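Local structure of uncharacterized protein (Bacteroides ovatus, 4FS7) at residues Thr300-Leu305 against Val323-Pro328; Ser259-Lys264 against Lys280-Ser285. The protein is of unknown function but is an extracellular leucine-rich repeat protein with BspA-type repeats, and probably binds other proteins. All coordinates share one frame; numbering follows the deposited sequence.

Overall arrangement
The two contacts follow each other along the leucine-rich repeat solenoid, with centres about 12 Å apart, and both reach one parallel sheet, in which 301-304 is an edge strand. Contact 2 joins strand 257-260 to strand 280-283 by direct backbone bonds; contact 1 begins at the next strand, 301-304, and meets 323-328 through apolar side chains, with water between the two backbones. Between the contacts the strands probably hydrogen-bond, K303 N to V281 O at 2.8 Å and Y283 N to K303 O at 2.9 Å. L305 of contact 1 also packs back onto contact 2, its CD1 lying 3.8 Å from CA of G284. An ethanediol sits at the S285 end of contact 2.

Contact 1. Residues Thr300-Leu305 against Val323-Pro328; sequences TEVKLL and VSIDLP
L304 lays its CB against the ring of P328, 3.7 Å from CD, and sends CD1 on to CD2 of L327 at 4.0 Å; the two leucine side chains run side by side and point the same way. Next along, V302 crosses I325 at an angle, V302 CG1 lying 3.8 Å from I325 CD1. I325 gets there because its CG1 is anti to the backbone N (chi1 -167°), which carries CD1 across to the valine. I325 and L327 also touch I348 on strand 347-348, so the apolar packing continues to that strand.

The backbones themselves stand apart: the CA atoms of V302 and I325 are 6.3 Å from each other, although the chains run nearly parallel, 4° between their directions. Water fills the seam. V302 N donates a hydrogen bond to water 2 at 2.9 Å, and that water donates in turn to S324 O. Water 3 works the other way round, taking the N-H of D326 and donating to V302 O, and water 1 likewise takes V323 N and donates to T300 O. Toward the C-terminal end, L304 N donates to water 4, which lies 2.6 Å from D326 O. On the outer surface K303 and D326 are joined through water too: NZ donates to water 5, which donates to OD2, while the charged atoms stay 5.1 Å apart.

Beside L304, P328 CG rests 3.4 Å from the carbonyl O of L305. With an alanine here the ring carbons CG and CD would be gone, and CB of L304 would probably lose its apolar neighbour, opening a gap beside it. The chemistry is thus split by side: leucine, isoleucine, valine and proline hold the inner side together, while ordered water does the backbone bonding of a missing sheet pairing.

Contact 2. Residues Ser259-Lys264 against Lys280-Ser285; sequences SIQNNK and KVIYGS. With EDO (1,2-ethanediol), chain C.
I260 and I282 mark where two rungs of the leucine-rich repeat solenoid join as parallel strands. The tight part is backbone. I260 N donates to I282 O at 2.9 Å in a nearly straight bond (169° at the hydrogen), and I260 O takes the amide of G284 at 2.8 Å in its carbonyl plane. CA-H...O contacts flank both: S259 CA approaches I282 O, and Y283 CA approaches I260 O. On the face of I260 and Y283, CB of I260 packs on CD2 of the Y283 ring at 4.3 Å, and the ring's OH bonds to I287 O. Past the strand ends the chains stay close, G284 CA lying 3.6 Å from Q261 O; a side chain on that glycine would run into this oxygen.

The loose part lies at the rim and past the strand end, where Q261 and N263 are exposed. Q261 crosses over I282, its CG and CD both 3.8 Å from the CG2 methyl; I282 CG1 lies anti to the carbonyl carbon (chi1 -51°), which leaves CG2 on the side of Q261. N263 offers little more than its CA to G284 O, a CA-H...O contact, while N262 folds into an Asx turn, OD1 accepting from K264 N from above its carbonyl plane.

An ethanediol, probably from the crystallisation liquor, is held by I267 N and I287 N; in the conformer described here, S285 OG bonds to L265 O and accepts from the diol's O1 at 2.7 Å.

Contact 1. Residues Thr300-Leu305 against Val323-Pro328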
# COMPACT_ATOMS: atom_id res chain seq x y z
N THR A 300 13.37 -4.12 -22.32
CA THR A 300 14.30 -4.45 -23.40
C THR A 300 15.36 -5.46 -23.01
O THR A 300 16.06 -5.96 -23.90
CB THR A 300 14.94 -3.15 -23.98
OG1 THR A 300 15.60 -2.45 -22.91
CG2 THR A 300 13.94 -2.27 -24.68
N GLU A 301 15.51 -5.83 -21.74
CA GLU A 301 16.44 -6.86 -21.33
C GLU A 301 15.82 -7.75 -20.29
O GLU A 301 15.41 -7.27 -19.22
CB GLU A 301 17.74 -6.29 -20.76
CG GLU A 301 18.60 -7.36 -20.12
CD GLU A 301 19.99 -6.90 -19.81
OE1 GLU A 301 20.71 -6.54 -20.77
OE2 GLU A 301 20.35 -6.92 -18.61
N VAL A 302 15.72 -9.02 -20.60
CA VAL A 302 15.14 -10.01 -19.70
C VAL A 302 16.08 -11.18 -19.54
O VAL A 302 16.36 -11.90 -20.52
CB VAL A 302 13.76 -10.52 -20.18
CG1 VAL A 302 13.23 -11.57 -19.22
CG2 VAL A 302 12.78 -9.38 -20.38
N LYS A 303 16.63 -11.32 -18.34
CA LYS A 303 17.44 -12.47 -17.97
C LYS A 303 16.64 -13.43 -17.13
O LYS A 303 16.32 -13.13 -15.98
CB LYS A 303 18.72 -12.03 -17.26
CG LYS A 303 19.54 -13.22 -16.72
CD LYS A 303 20.12 -14.06 -17.81
CE LYS A 303 20.78 -15.34 -17.23
NZ LYS A 303 21.45 -16.17 -18.31
N LEU A 304 16.28 -14.56 -17.72
CA LEU A 304 15.64 -15.68 -17.03
C LEU A 304 16.70 -16.66 -16.60
O LEU A 304 17.42 -17.19 -17.45
CB LEU A 304 14.58 -16.37 -17.90
CG LEU A 304 13.46 -15.47 -18.40
CD1 LEU A 304 12.51 -16.33 -19.30
CD2 LEU A 304 12.71 -14.76 -17.25
N LEU A 305 16.84 -16.90 -15.31
CA LEU A 305 17.81 -17.85 -14.80
C LEU A 305 17.42 -19.29 -15.12
O LEU A 305 16.28 -19.55 -15.49
CB LEU A 305 18.02 -17.64 -13.30
CG LEU A 305 18.53 -16.22 -12.92
CD1 LEU A 305 18.62 -16.11 -11.39
CD2 LEU A 305 19.81 -15.81 -13.59
N VAL A 323 13.07 -7.22 -27.98
CA VAL A 323 13.57 -7.71 -29.26
C VAL A 323 14.06 -9.13 -29.14
O VAL A 323 13.89 -9.97 -30.06
CB VAL A 323 14.71 -6.78 -29.76
CG1 VAL A 323 15.46 -7.47 -30.94
CG2 VAL A 323 14.12 -5.50 -30.20
N SER A 324 14.72 -9.45 -28.04
CA SER A 324 15.35 -10.77 -27.81
C SER A 324 14.98 -11.30 -26.45
O SER A 324 14.97 -10.53 -25.46
CB SER A 324 16.88 -10.67 -27.87
OG SER A 324 17.30 -10.06 -29.08
N ILE A 325 14.78 -12.60 -26.36
CA ILE A 325 14.74 -13.27 -25.09
C ILE A 325 15.29 -14.69 -25.22
O ILE A 325 14.98 -15.43 -26.18
CB ILE A 325 13.35 -13.23 -24.44
CG1 ILE A 325 13.39 -13.66 -22.96
CG2 ILE A 325 12.36 -14.08 -25.28
CD1 ILE A 325 12.04 -13.50 -22.23
N ASP A 326 16.21 -15.00 -24.31
CA ASP A 326 16.84 -16.31 -24.22
C ASP A 326 16.06 -17.11 -23.21
O ASP A 326 16.08 -16.81 -22.01
CB ASP A 326 18.31 -16.13 -23.86
CG ASP A 326 19.09 -17.44 -23.73
OD1 ASP A 326 18.70 -18.43 -24.33
OD2 ASP A 326 20.13 -17.42 -23.03
N LEU A 327 15.33 -18.10 -23.68
CA LEU A 327 14.59 -19.01 -22.80
C LEU A 327 15.58 -20.04 -22.29
O LEU A 327 16.31 -20.64 -23.08
CB LEU A 327 13.45 -19.69 -23.55
CG LEU A 327 12.33 -18.76 -24.03
CD1 LEU A 327 11.19 -19.63 -24.58
CD2 LEU A 327 11.87 -17.79 -22.96
N PRO A 328 15.62 -20.24 -20.98
CA PRO A 328 16.65 -21.12 -20.45
C PRO A 328 16.35 -22.58 -20.70
O PRO A 328 15.23 -23.00 -21.07
CB PRO A 328 16.68 -20.77 -18.95
CG PRO A 328 15.32 -20.27 -18.67
CD PRO A 328 14.93 -19.50 -19.91
O HOH W 1 15.56 -7.14 -26.31
O HOH W 2 16.50 -9.85 -23.32
O HOH W 3 17.56 -12.74 -22.89
O HOH W 4 16.91 -14.82 -20.55
O HOH W 5 20.02 -15.87 -20.70
O HOH W 6 18.13 -17.57 -20.09

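Contact 2. Residues Ser259-Lys264 against Lys280-Ser285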
# COMPACT_ATOMS: atom_id res chain seq x y z
N SER A 259 15.07 -7.27 -9.86
CA SER A 259 15.82 -8.49 -9.69
C SER A 259 15.15 -9.34 -8.65
O SER A 259 15.01 -8.90 -7.48
CB SER A 259 17.23 -8.13 -9.27
OG SER A 259 17.94 -9.32 -8.93
N ILE A 260 14.70 -10.50 -9.05
CA ILE A 260 14.04 -11.45 -8.18
C ILE A 260 14.65 -12.76 -8.52
O ILE A 260 14.18 -13.45 -9.41
CB ILE A 260 12.50 -11.51 -8.41
CG1 ILE A 260 11.86 -10.17 -8.26
CG2 ILE A 260 11.89 -12.47 -7.44
CD1 ILE A 260 10.29 -10.28 -8.36
N GLN A 261 15.72 -13.13 -7.81
CA GLN A 261 16.53 -14.24 -8.25
C GLN A 261 16.23 -15.53 -7.55
O GLN A 261 16.60 -16.60 -8.03
CB GLN A 261 18.00 -13.92 -8.19
CG GLN A 261 18.38 -12.80 -9.10
CD GLN A 261 19.86 -12.62 -9.31
OE1 GLN A 261 20.50 -13.45 -9.93
NE2 GLN A 261 20.41 -11.51 -8.83
N ASN A 262 15.59 -15.45 -6.40
CA ASN A 262 15.40 -16.58 -5.56
C ASN A 262 14.52 -17.64 -6.22
O ASN A 262 13.39 -17.38 -6.66
CB ASN A 262 14.81 -16.13 -4.22
CG ASN A 262 14.88 -17.20 -3.19
OD1 ASN A 262 14.04 -18.06 -3.16
ND2 ASN A 262 15.97 -17.21 -2.40
N ASN A 263 15.04 -18.84 -6.27
CA ASN A 263 14.36 -19.93 -6.96
C ASN A 263 13.09 -20.40 -6.23
O ASN A 263 12.18 -20.92 -6.91
CB ASN A 263 15.33 -21.11 -7.22
CG ASN A 263 15.91 -21.72 -5.94
OD1 ASN A 263 16.29 -21.03 -4.98
ND2 ASN A 263 16.00 -23.05 -5.94
N LYS A 264 13.04 -20.21 -4.90
CA LYS A 264 11.90 -20.72 -4.10
C LYS A 264 10.87 -19.68 -3.65
O LYS A 264 9.89 -20.01 -2.97
CB LYS A 264 12.41 -21.48 -2.88
CG LYS A 264 13.18 -22.74 -3.24
CD LYS A 264 12.27 -23.80 -3.83
CE LYS A 264 11.63 -24.65 -2.73
NZ LYS A 264 12.53 -25.74 -2.22
N LYS A 280 14.78 -3.45 -17.47
CA LYS A 280 15.62 -4.61 -17.24
C LYS A 280 15.08 -5.48 -16.13
O LYS A 280 14.69 -4.99 -15.07
CB LYS A 280 17.07 -4.22 -16.88
CG LYS A 280 17.80 -3.48 -17.98
CD LYS A 280 19.29 -3.37 -17.71
CE LYS A 280 19.95 -2.70 -18.88
NZ LYS A 280 19.52 -3.36 -20.15
N VAL A 281 15.11 -6.77 -16.38
CA VAL A 281 14.67 -7.80 -15.49
C VAL A 281 15.70 -8.91 -15.33
O VAL A 281 16.27 -9.35 -16.32
CB VAL A 281 13.36 -8.46 -16.08
CG1 VAL A 281 13.05 -9.82 -15.43
CG2 VAL A 281 12.18 -7.50 -16.00
N ILE A 282 15.94 -9.30 -14.09
CA ILE A 282 16.59 -10.55 -13.77
C ILE A 282 15.60 -11.35 -12.94
O ILE A 282 15.12 -10.86 -11.91
CB ILE A 282 17.92 -10.39 -12.99
CG1 ILE A 282 18.83 -9.40 -13.69
CG2 ILE A 282 18.52 -11.79 -12.78
CD1 ILE A 282 20.06 -8.94 -12.83
N TYR A 283 15.29 -12.57 -13.34
CA TYR A 283 14.21 -13.33 -12.73
C TYR A 283 14.57 -14.81 -12.65
O TYR A 283 14.91 -15.41 -13.65
CB TYR A 283 12.92 -13.13 -13.54
CG TYR A 283 11.70 -13.73 -12.88
CD1 TYR A 283 11.39 -15.06 -12.97
CD2 TYR A 283 10.83 -12.91 -12.14
CE1 TYR A 283 10.27 -15.60 -12.35
CE2 TYR A 283 9.71 -13.44 -11.54
CZ TYR A 283 9.44 -14.78 -11.62
OH TYR A 283 8.30 -15.26 -11.05
N GLY A 284 14.46 -15.39 -11.46
CA GLY A 284 14.84 -16.77 -11.19
C GLY A 284 13.84 -17.67 -10.57
O GLY A 284 14.11 -18.85 -10.36
N SER A 285 12.65 -17.17 -10.21
CA SER A 285 11.68 -18.06 -9.60
C SER A 285 11.17 -19.06 -10.63
O SER A 285 11.11 -18.77 -11.83
CB SER A 285 10.52 -17.31 -8.96
OG SER A 285 9.76 -18.21 -8.15
C1 EDO C . 6.57 -18.26 -8.53
O1 EDO C . 7.47 -19.41 -8.78
C2 EDO C . 5.08 -18.62 -8.30
O2 EDO C . 4.79 -18.78 -6.89